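Local atomic coordinates of McyG protein (Microcystis aeruginosa PCC 7806, PDB entry 4R0M), a protein that forms part of the microcystin synthetase, its adenylation domain binding phenylalanyl-adenylate and probably activating its carboxylic acid substrate for transfer to the adjoining peptidyl carrier protein. Residues A[306-310]-A[359-363]; A[278-282]-A[312-316]; A[23-27]-A[48-52]. All blocks are in the same frame, centred on the assembly; numbering follows the deposited sequence.

Interaction 1: A[306-310]-A[359-363]; sequences EQVSV and SFVSL. With FA5 (adenosine-5'-[phenylalaninyl-phosphate]), chain C.
Val361 pushes its CG2 methyl into the hollow between Val308 and Val310, where two loops of the adenylate-forming (ANL) fold close over the adenine slot. One loop follows strand 300-303 and leads into helix 310-320, with Ser309 at the N-cap; the other leads into strand 365-366. No hydrogen bond joins the two segments, so their shapes hold the contact together. Val361 CG2 lies 3.7 Å from Val310 CG2, and the carbonyl of Val308 forms part of the same hollow. Val310 CG2 in turn rests on Ser359 O at 3.4 Å. Val308 acts as a fork. The side chains of Val308 and Val361 cross at about a right angle, and Val308 CG1, anti to the backbone N (chi1 -175°), meets Val361 CG2 at 3.8 Å. The other branch, Val308 CG2, runs past Leu363, touching CD2 at 4.0 Å, and also reaches the bound adenylate. Cutting Val308 back to an alanine would remove both branches and is likely to take one wall from the hollow round Val361 CG2, leave Leu363 CD2 without its valine methyl, and bare one side of the adenine amino group. The Gln307 chain bends at chi2 and brings NE2 obliquely beside Phe360 CD1, but the polar end is claimed by Ile432 O, while Phe360 is set edge-to-face against Phe448. The peptide joining Glu306 and Gln307 lies over one face of the adenine, with Glu306 O 3.2 Å from C6 of the ligand. Asp421, Gly335, Thr337 and Lys533 also hydrogen-bond to the phenylalanyl-adenylate. At the outer corner of the base, N6 sits between two methyl groups on opposite sides of the ring plane, Val308 CG2 at 3.9 Å and Leu363 CD1 at 3.5 Å.

Interaction 2: A[278-282]-A[312-316]; sequences FSLIN and TIRLF
Asn282 and Thr312 make the one hydrogen bond between segments 278-282 and 312-316: Asn282 ND2 donates to Thr312 O over 3.0 Å, with an N-H...O angle of 154°. The acceptor lies close to the amide plane of Asn282. Thr312 O also takes the helical bond from Phe316 N, so this buried carbonyl serves two donors. The other end of the same amide, Asn282 OD1, approaches the edge of the Phe316 ring at CD1, 3.3 Å away, and the backbone carbonyl of Phe278 comes near that same carbon. The hydroxyl of Thr312 turns elsewhere, to Ser309 OG.

Aromatic contacts carry much of the rest. Phe278 CD2 stands over the centre of the Phe316 ring, 3.3 Å above its plane, yet the planes are inclined by 48° and the centroids are 4.4 Å apart, so the pair is oblique. Phe316 is brought there by its first torsion, which places CG anti to the backbone N (chi1 -166°) and turns the ring toward helix 275-282, against Phe278.

Both helices are the connections of beta-alpha-beta units, one between the adjacent parallel strands 270-273 and 300-303, the next between 300-303 and 330-336. The side chains of Phe278 and Phe316 both touch Leu301 of the strand the two units share.

Aliphatic packing fills in round these groups. Ile281 CB lies at the edge of the Phe316 ring, 3.6 Å from CE1. Ile313 CD1 comes obliquely to Phe278 CD2 at 3.8 Å, and Ile313 also reaches Ile330. Thr312 CG2 fits against Ser279 CB, again at 3.8 Å, and lies beside the side-chain ND2 of Asn282. Leu315 and Asn282 run antiparallel beside each other, with Leu315 CD2 next to Asn282 ND2.

Interaction 3: A[23-27]-A[48-52]; sequences LETAT and YQDLY
Tyr48 OH is gripped by two hydrogen-bonding partners, Cys242 O and Gln244 NE2, while the ring that carries it offers one face to Ala26 of the other helix. Ala26 CB makes a CH-pi contact there, 4.3 Å from the centroid of the Tyr48 ring and 27° off its normal. Thr27 then fits its methyl between two neighbours a turn apart. With OG1 set between the backbone N and the carbonyl carbon (chi1 54°), CG2 is turned to the partner helix, where it lies 3.4 Å from Tyr48 O and 3.6 Å from Tyr52 CB. Gln49, partly exposed, covers the same residue, its bent chain bringing NE2 to 3.5 Å from Thr27 CB.

Leu23 divides its branches: CD1 meets Leu51 CD2 at 3.8 Å, and CD2 abuts the edge of the Tyr52 ring. Glu24 lays its CG obliquely by Tyr52 CE1, with the carboxylate plane nearly perpendicular to the ring.

The segments come from helices 19-27 and 48-64, which flank the antiparallel strands 33-37 and 43-47 in sequence. Trp88 of helix 80-93 and Val238 of helix 227-240 cover the apolar side. With no hydrogen bond between the two segments, their hold on each other rests on methyl, ring and aliphatic packing, while the buried tyrosine hydroxyl is satisfied elsewhere.

In the fold
Interactions 1 and 2 are buried neighbours that share helix 310-320: Val310 opens it in the first and Thr312 to Phe316 continue it in the second. They meet directly where Val308 CG1 packs on Ile313 CG1 at 3.7 Å. Interaction 1 joins loops through valine and leucine methyls beside the ligand, whereas interaction 2 joins helices over the strands with phenylalanine rings and a buried amide-to-carbonyl bond. Interaction 3 is more peripheral and only partly buried, its centre about 38 Å from that of interaction 1; it packs helices near the other end of the nine-stranded sheet, with tyrosine rings and partly exposed polar chains.

Interaction 1: A[306-310]-A[359-363]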
loop_
_atom_site.group_PDB
_atom_site.type_symbol
_atom_site.label_atom_id
_atom_site.label_comp_id
_atom_site.label_asym_id
_atom_site.label_seq_id
_atom_site.Cartn_x
_atom_site.Cartn_y
_atom_site.Cartn_z
ATOM N N GLU A 306 4.260 0.237 5.771
ATOM C CA GLU A 306 4.031 0.484 7.194
ATOM C C GLU A 306 5.355 0.384 7.945
ATOM O O GLU A 306 6.369 -0.039 7.378
ATOM C CB GLU A 306 3.015 -0.511 7.773
ATOM C CG GLU A 306 3.501 -1.954 7.833
ATOM C CD GLU A 306 2.491 -2.907 8.450
ATOM O OE1 GLU A 306 2.743 -4.129 8.433
ATOM O OE2 GLU A 306 1.443 -2.447 8.949
ATOM N N GLN A 307 5.336 0.769 9.219
ATOM C CA GLN A 307 6.519 0.716 10.069
ATOM C C GLN A 307 7.176 -0.663 10.005
ATOM O O GLN A 307 6.496 -1.687 10.065
ATOM C CB GLN A 307 6.157 1.087 11.513
ATOM C CG GLN A 307 7.352 1.409 12.401
ATOM C CD GLN A 307 8.034 2.719 12.052
ATOM O OE1 GLN A 307 7.389 3.689 11.646
ATOM N NE2 GLN A 307 9.350 2.757 12.225
ATOM N N VAL A 308 8.500 -0.667 9.866
ATOM C CA VAL A 308 9.278 -1.900 9.757
ATOM C C VAL A 308 9.779 -2.319 11.139
ATOM O O VAL A 308 10.374 -1.516 11.863
ATOM C CB VAL A 308 10.469 -1.736 8.778
ATOM C CG1 VAL A 308 11.203 -3.054 8.584
ATOM C CG2 VAL A 308 9.993 -1.196 7.433
ATOM N N SER A 309 9.531 -3.577 11.495
ATOM C CA SER A 309 9.937 -4.112 12.794
ATOM C C SER A 309 11.304 -4.795 12.737
ATOM O O SER A 309 11.504 -5.748 11.977
ATOM C CB SER A 309 8.875 -5.079 13.327
ATOM O OG SER A 309 9.348 -5.786 14.462
ATOM N N VAL A 310 12.229 -4.295 13.555
ATOM C CA VAL A 310 13.590 -4.830 13.673
ATOM C C VAL A 310 13.584 -6.332 13.968
ATOM O O VAL A 310 14.258 -7.105 13.287
ATOM C CB VAL A 310 14.396 -4.082 14.769
ATOM C CG1 VAL A 310 15.798 -4.661 14.921
ATOM C CG2 VAL A 310 14.468 -2.592 14.472
ATOM N N SER A 359 15.378 1.362 17.801
ATOM C CA SER A 359 14.645 0.236 17.350
ATOM C C SER A 359 14.082 0.601 16.012
ATOM O O SER A 359 12.966 0.250 15.695
ATOM C CB SER A 359 13.499 -0.043 18.328
ATOM O OG SER A 359 13.967 -0.426 19.613
ATOM N N PHE A 360 14.838 1.370 15.256
ATOM C CA PHE A 360 14.380 1.855 13.983
ATOM C C PHE A 360 15.224 1.327 12.853
ATOM O O PHE A 360 16.425 1.306 12.928
ATOM C CB PHE A 360 14.313 3.369 14.002
ATOM C CG PHE A 360 13.477 3.904 15.121
ATOM C CD1 PHE A 360 12.150 3.589 15.204
ATOM C CD2 PHE A 360 14.021 4.682 16.095
ATOM C CE1 PHE A 360 11.371 4.058 16.224
ATOM C CE2 PHE A 360 13.257 5.138 17.127
ATOM C CZ PHE A 360 11.926 4.830 17.189
ATOM N N VAL A 361 14.558 0.831 11.834
ATOM C CA VAL A 361 15.174 0.357 10.635
ATOM C C VAL A 361 15.468 1.481 9.678
ATOM O O VAL A 361 14.707 2.399 9.571
ATOM C CB VAL A 361 14.254 -0.615 9.965
ATOM C CG1 VAL A 361 14.884 -1.160 8.724
ATOM C CG2 VAL A 361 13.944 -1.730 10.916
ATOM N N SER A 362 16.601 1.425 9.004
ATOM C CA SER A 362 16.899 2.400 7.981
ATOM C C SER A 362 16.088 2.138 6.746
ATOM O O SER A 362 16.018 1.029 6.282
ATOM C CB SER A 362 18.367 2.360 7.620
ATOM O OG SER A 362 18.678 3.242 6.581
ATOM N N LEU A 363 15.506 3.194 6.215
ATOM C CA LEU A 363 14.749 3.135 4.968
ATOM C C LEU A 363 15.554 3.731 3.806
ATOM O O LEU A 363 15.023 3.987 2.723
ATOM C CB LEU A 363 13.384 3.817 5.128
ATOM C CG LEU A 363 12.495 3.365 6.297
ATOM C CD1 LEU A 363 11.170 4.105 6.269
ATOM C CD2 LEU A 363 12.254 1.861 6.307
HETATM C C FA5 C . 1.644 3.386 0.804
HETATM O O FA5 C . 1.312 2.660 1.733
HETATM C CA FA5 C . 3.053 3.333 0.270
HETATM N N FA5 C . 3.894 3.455 1.436
HETATM C CB FA5 C . 3.364 2.001 -0.429
HETATM C CG FA5 C . 4.796 1.724 -0.904
HETATM C CD1 FA5 C . 5.916 2.430 -0.462
HETATM C CD2 FA5 C . 5.003 0.690 -1.827
HETATM C CE1 FA5 C . 7.197 2.118 -0.936
HETATM C CE2 FA5 C . 6.278 0.365 -2.302
HETATM C CZ FA5 C . 7.384 1.086 -1.855
HETATM P P FA5 C . -0.333 5.216 1.180
HETATM O OP1 FA5 C . -1.593 4.437 1.445
HETATM O OP2 FA5 C . -0.442 6.578 0.542
HETATM O OP3 FA5 C . 0.653 4.312 0.258
HETATM O "O5'" FA5 C . 0.409 5.375 2.603
HETATM C "C5'" FA5 C . 1.613 6.119 2.765
HETATM C "C4'" FA5 C . 1.977 6.114 4.242
HETATM O "O4'" FA5 C . 2.315 4.802 4.709
HETATM C "C3'" FA5 C . 3.198 6.955 4.552
HETATM O "O3'" FA5 C . 2.880 8.341 4.668
HETATM C "C2'" FA5 C . 3.657 6.366 5.867
HETATM O "O2'" FA5 C . 2.911 6.925 6.954
HETATM C "C1'" FA5 C . 3.299 4.900 5.743
HETATM N N9 FA5 C . 4.522 4.142 5.374
HETATM C C8 FA5 C . 4.825 3.690 4.143
HETATM N N7 FA5 C . 6.010 3.031 4.131
HETATM C C5 FA5 C . 6.497 3.061 5.384
HETATM C C6 FA5 C . 7.710 2.557 6.076
HETATM N N6 FA5 C . 8.665 1.871 5.407
HETATM N N1 FA5 C . 7.834 2.805 7.402
HETATM C C2 FA5 C . 6.894 3.491 8.085
HETATM N N3 FA5 C . 5.768 3.972 7.524
HETATM C C4 FA5 C . 5.516 3.797 6.200
#

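Interaction 2: A[278-282]-A[312-316]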
loop_
_atom_site.group_PDB
_atom_site.type_symbol
_atom_site.label_atom_id
_atom_site.label_comp_id
_atom_site.label_asym_id
_atom_site.label_seq_id
_atom_site.Cartn_x
_atom_site.Cartn_y
_atom_site.Cartn_z
ATOM N N PHE A 278 5.758 -10.233 6.185
ATOM C CA PHE A 278 7.020 -10.814 6.647
ATOM C C PHE A 278 6.786 -11.643 7.909
ATOM O O PHE A 278 7.321 -12.744 8.043
ATOM C CB PHE A 278 8.058 -9.719 6.921
ATOM C CG PHE A 278 8.695 -9.152 5.683
ATOM C CD1 PHE A 278 7.966 -8.363 4.796
ATOM C CD2 PHE A 278 10.041 -9.390 5.411
ATOM C CE1 PHE A 278 8.562 -7.839 3.658
ATOM C CE2 PHE A 278 10.641 -8.864 4.275
ATOM C CZ PHE A 278 9.901 -8.088 3.398
ATOM N N SER A 279 5.971 -11.107 8.818
ATOM C CA SER A 279 5.591 -11.802 10.044
ATOM C C SER A 279 4.752 -13.048 9.762
ATOM O O SER A 279 4.922 -14.070 10.426
ATOM C CB SER A 279 4.845 -10.857 10.992
ATOM O OG SER A 279 4.526 -11.505 12.210
ATOM N N LEU A 280 3.856 -12.962 8.776
ATOM C CA LEU A 280 3.050 -14.111 8.349
ATOM C C LEU A 280 3.919 -15.273 7.869
ATOM O O LEU A 280 3.568 -16.439 8.060
ATOM C CB LEU A 280 2.063 -13.718 7.245
ATOM C CG LEU A 280 0.858 -12.830 7.566
ATOM C CD1 LEU A 280 0.172 -12.417 6.272
ATOM C CD2 LEU A 280 -0.128 -13.525 8.497
ATOM N N ILE A 281 5.046 -14.945 7.238
ATOM C CA ILE A 281 6.030 -15.948 6.827
ATOM C C ILE A 281 6.733 -16.518 8.059
ATOM O O ILE A 281 6.896 -17.734 8.177
ATOM C CB ILE A 281 7.061 -15.369 5.824
ATOM C CG1 ILE A 281 6.381 -14.968 4.502
ATOM C CG2 ILE A 281 8.222 -16.337 5.598
ATOM C CD1 ILE A 281 5.838 -16.116 3.670
ATOM N N ASN A 282 7.130 -15.634 8.975
ATOM C CA ASN A 282 7.730 -16.038 10.250
ATOM C C ASN A 282 6.862 -17.016 11.043
ATOM O O ASN A 282 7.386 -17.882 11.741
ATOM C CB ASN A 282 8.074 -14.812 11.106
ATOM C CG ASN A 282 9.150 -13.938 10.477
ATOM O OD1 ASN A 282 9.750 -14.296 9.462
ATOM N ND2 ASN A 282 9.397 -12.783 11.083
ATOM N N THR A 312 11.166 -8.540 13.609
ATOM C CA THR A 312 10.481 -9.304 12.567
ATOM C C THR A 312 11.404 -9.548 11.372
ATOM O O THR A 312 11.478 -10.666 10.859
ATOM C CB THR A 312 9.175 -8.602 12.125
ATOM O OG1 THR A 312 8.348 -8.371 13.273
ATOM C CG2 THR A 312 8.401 -9.447 11.118
ATOM N N ILE A 313 12.109 -8.502 10.943
ATOM C CA ILE A 313 13.085 -8.612 9.857
ATOM C C ILE A 313 14.237 -9.550 10.225
ATOM O O ILE A 313 14.629 -10.402 9.419
ATOM C CB ILE A 313 13.635 -7.228 9.442
ATOM C CG1 ILE A 313 12.598 -6.456 8.621
ATOM C CG2 ILE A 313 14.923 -7.369 8.644
ATOM C CD1 ILE A 313 12.390 -6.974 7.210
ATOM N N ARG A 314 14.763 -9.392 11.440
ATOM C CA ARG A 314 15.866 -10.216 11.940
ATOM C C ARG A 314 15.520 -11.704 11.887
ATOM O O ARG A 314 16.337 -12.523 11.455
ATOM C CB ARG A 314 16.238 -9.798 13.368
ATOM C CG ARG A 314 17.441 -10.518 13.958
ATOM C CD ARG A 314 17.573 -10.231 15.445
ATOM N NE ARG A 314 18.466 -11.182 16.106
ATOM C CZ ARG A 314 19.744 -10.949 16.397
ATOM N NH1 ARG A 314 20.309 -9.786 16.094
ATOM N NH2 ARG A 314 20.463 -11.886 16.999
ATOM N N LEU A 315 14.305 -12.038 12.314
ATOM C CA LEU A 315 13.823 -13.414 12.306
ATOM C C LEU A 315 13.581 -13.915 10.881
ATOM O O LEU A 315 13.799 -15.092 10.586
ATOM C CB LEU A 315 12.547 -13.534 13.148
ATOM C CG LEU A 315 11.927 -14.917 13.376
ATOM C CD1 LEU A 315 12.869 -15.843 14.138
ATOM C CD2 LEU A 315 10.597 -14.789 14.104
ATOM N N PHE A 316 13.135 -13.009 10.012
ATOM C CA PHE A 316 12.855 -13.311 8.607
ATOM C C PHE A 316 14.123 -13.755 7.877
ATOM O O PHE A 316 14.101 -14.731 7.126
ATOM C CB PHE A 316 12.240 -12.082 7.929
ATOM C CG PHE A 316 11.617 -12.360 6.588
ATOM C CD1 PHE A 316 10.320 -12.855 6.497
ATOM C CD2 PHE A 316 12.318 -12.099 5.414
ATOM C CE1 PHE A 316 9.741 -13.098 5.261
ATOM C CE2 PHE A 316 11.742 -12.339 4.175
ATOM C CZ PHE A 316 10.452 -12.838 4.098
#

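Interaction 3: A[23-27]-A[48-52]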
loop_
_atom_site.group_PDB
_atom_site.type_symbol
_atom_site.label_atom_id
_atom_site.label_comp_id
_atom_site.label_asym_id
_atom_site.label_seq_id
_atom_site.Cartn_x
_atom_site.Cartn_y
_atom_site.Cartn_z
ATOM N N LEU A 23 4.912 2.318 -23.016
ATOM C CA LEU A 23 4.277 1.062 -23.412
ATOM C C LEU A 23 4.620 0.671 -24.853
ATOM O O LEU A 23 4.832 -0.508 -25.142
ATOM C CB LEU A 23 2.756 1.130 -23.215
ATOM C CG LEU A 23 1.904 -0.063 -23.670
ATOM C CD1 LEU A 23 2.275 -1.346 -22.939
ATOM C CD2 LEU A 23 0.424 0.245 -23.499
ATOM N N GLU A 24 4.671 1.662 -25.743
ATOM C CA GLU A 24 5.033 1.440 -27.145
ATOM C C GLU A 24 6.462 0.911 -27.293
ATOM O O GLU A 24 6.708 -0.005 -28.076
ATOM C CB GLU A 24 4.828 2.717 -27.962
ATOM C CG GLU A 24 3.369 2.989 -28.308
ATOM C CD GLU A 24 3.055 4.463 -28.500
ATOM O OE1 GLU A 24 3.993 5.285 -28.576
ATOM O OE2 GLU A 24 1.856 4.805 -28.576
ATOM N N THR A 25 7.389 1.482 -26.525
ATOM C CA THR A 25 8.768 0.989 -26.441
ATOM C C THR A 25 8.807 -0.471 -25.965
ATOM O O THR A 25 9.606 -1.269 -26.459
ATOM C CB THR A 25 9.615 1.873 -25.495
ATOM O OG1 THR A 25 9.585 3.230 -25.953
ATOM C CG2 THR A 25 11.061 1.402 -25.429
ATOM N N ALA A 26 7.932 -0.806 -25.018
ATOM C CA ALA A 26 7.888 -2.142 -24.415
ATOM C C ALA A 26 7.364 -3.229 -25.355
ATOM O O ALA A 26 7.727 -4.395 -25.209
ATOM C CB ALA A 26 7.072 -2.116 -23.131
ATOM N N THR A 27 6.518 -2.845 -26.310
ATOM C CA THR A 27 5.915 -3.792 -27.257
ATOM C C THR A 27 6.938 -4.499 -28.150
ATOM O O THR A 27 6.739 -5.655 -28.527
ATOM C CB THR A 27 4.859 -3.120 -28.158
ATOM O OG1 THR A 27 5.434 -1.981 -28.807
ATOM C CG2 THR A 27 3.656 -2.678 -27.347
ATOM N N TYR A 48 3.595 -7.558 -23.828
ATOM C CA TYR A 48 3.367 -6.113 -23.881
ATOM C C TYR A 48 2.687 -5.669 -25.176
ATOM O O TYR A 48 1.929 -4.696 -25.182
ATOM C CB TYR A 48 4.666 -5.345 -23.651
ATOM C CG TYR A 48 5.154 -5.400 -22.222
ATOM C CD1 TYR A 48 4.325 -5.012 -21.166
ATOM C CD2 TYR A 48 6.443 -5.827 -21.923
ATOM C CE1 TYR A 48 4.765 -5.060 -19.855
ATOM C CE2 TYR A 48 6.896 -5.875 -20.613
ATOM C CZ TYR A 48 6.052 -5.491 -19.583
ATOM O OH TYR A 48 6.491 -5.534 -18.276
ATOM N N GLN A 49 2.955 -6.401 -26.258
ATOM C CA GLN A 49 2.281 -6.203 -27.539
ATOM C C GLN A 49 0.787 -6.526 -27.441
ATOM O O GLN A 49 -0.048 -5.769 -27.944
ATOM C CB GLN A 49 2.953 -7.052 -28.632
ATOM C CG GLN A 49 2.374 -6.881 -30.034
ATOM C CD GLN A 49 2.527 -5.469 -30.573
ATOM O OE1 GLN A 49 1.548 -4.730 -30.694
ATOM N NE2 GLN A 49 3.760 -5.082 -30.892
ATOM N N ASP A 50 0.461 -7.647 -26.793
ATOM C CA ASP A 50 -0.932 -8.057 -26.578
ATOM C C ASP A 50 -1.675 -7.072 -25.677
ATOM O O ASP A 50 -2.832 -6.737 -25.939
ATOM C CB ASP A 50 -1.007 -9.460 -25.967
ATOM C CG ASP A 50 -0.493 -10.542 -26.899
ATOM O OD1 ASP A 50 -1.052 -10.705 -28.005
ATOM O OD2 ASP A 50 0.457 -11.252 -26.510
ATOM N N LEU A 51 -1.004 -6.619 -24.618
ATOM C CA LEU A 51 -1.567 -5.635 -23.694
ATOM C C LEU A 51 -1.919 -4.346 -24.432
ATOM O O LEU A 51 -3.030 -3.824 -24.296
ATOM C CB LEU A 51 -0.589 -5.353 -22.546
ATOM C CG LEU A 51 -0.869 -4.163 -21.618
ATOM C CD1 LEU A 51 -2.061 -4.430 -20.708
ATOM C CD2 LEU A 51 0.363 -3.826 -20.795
ATOM N N TYR A 52 -0.967 -3.854 -25.223
ATOM C CA TYR A 52 -1.159 -2.661 -26.041
ATOM C C TYR A 52 -2.365 -2.805 -26.972
ATOM O O TYR A 52 -3.196 -1.901 -27.056
ATOM C CB TYR A 52 0.121 -2.354 -26.832
ATOM C CG TYR A 52 -0.001 -1.236 -27.847
ATOM C CD1 TYR A 52 0.022 0.101 -27.451
ATOM C CD2 TYR A 52 -0.125 -1.518 -29.208
ATOM C CE1 TYR A 52 -0.084 1.124 -28.381
ATOM C CE2 TYR A 52 -0.234 -0.501 -30.145
ATOM C CZ TYR A 52 -0.212 0.816 -29.729
ATOM O OH TYR A 52 -0.321 1.828 -30.656
#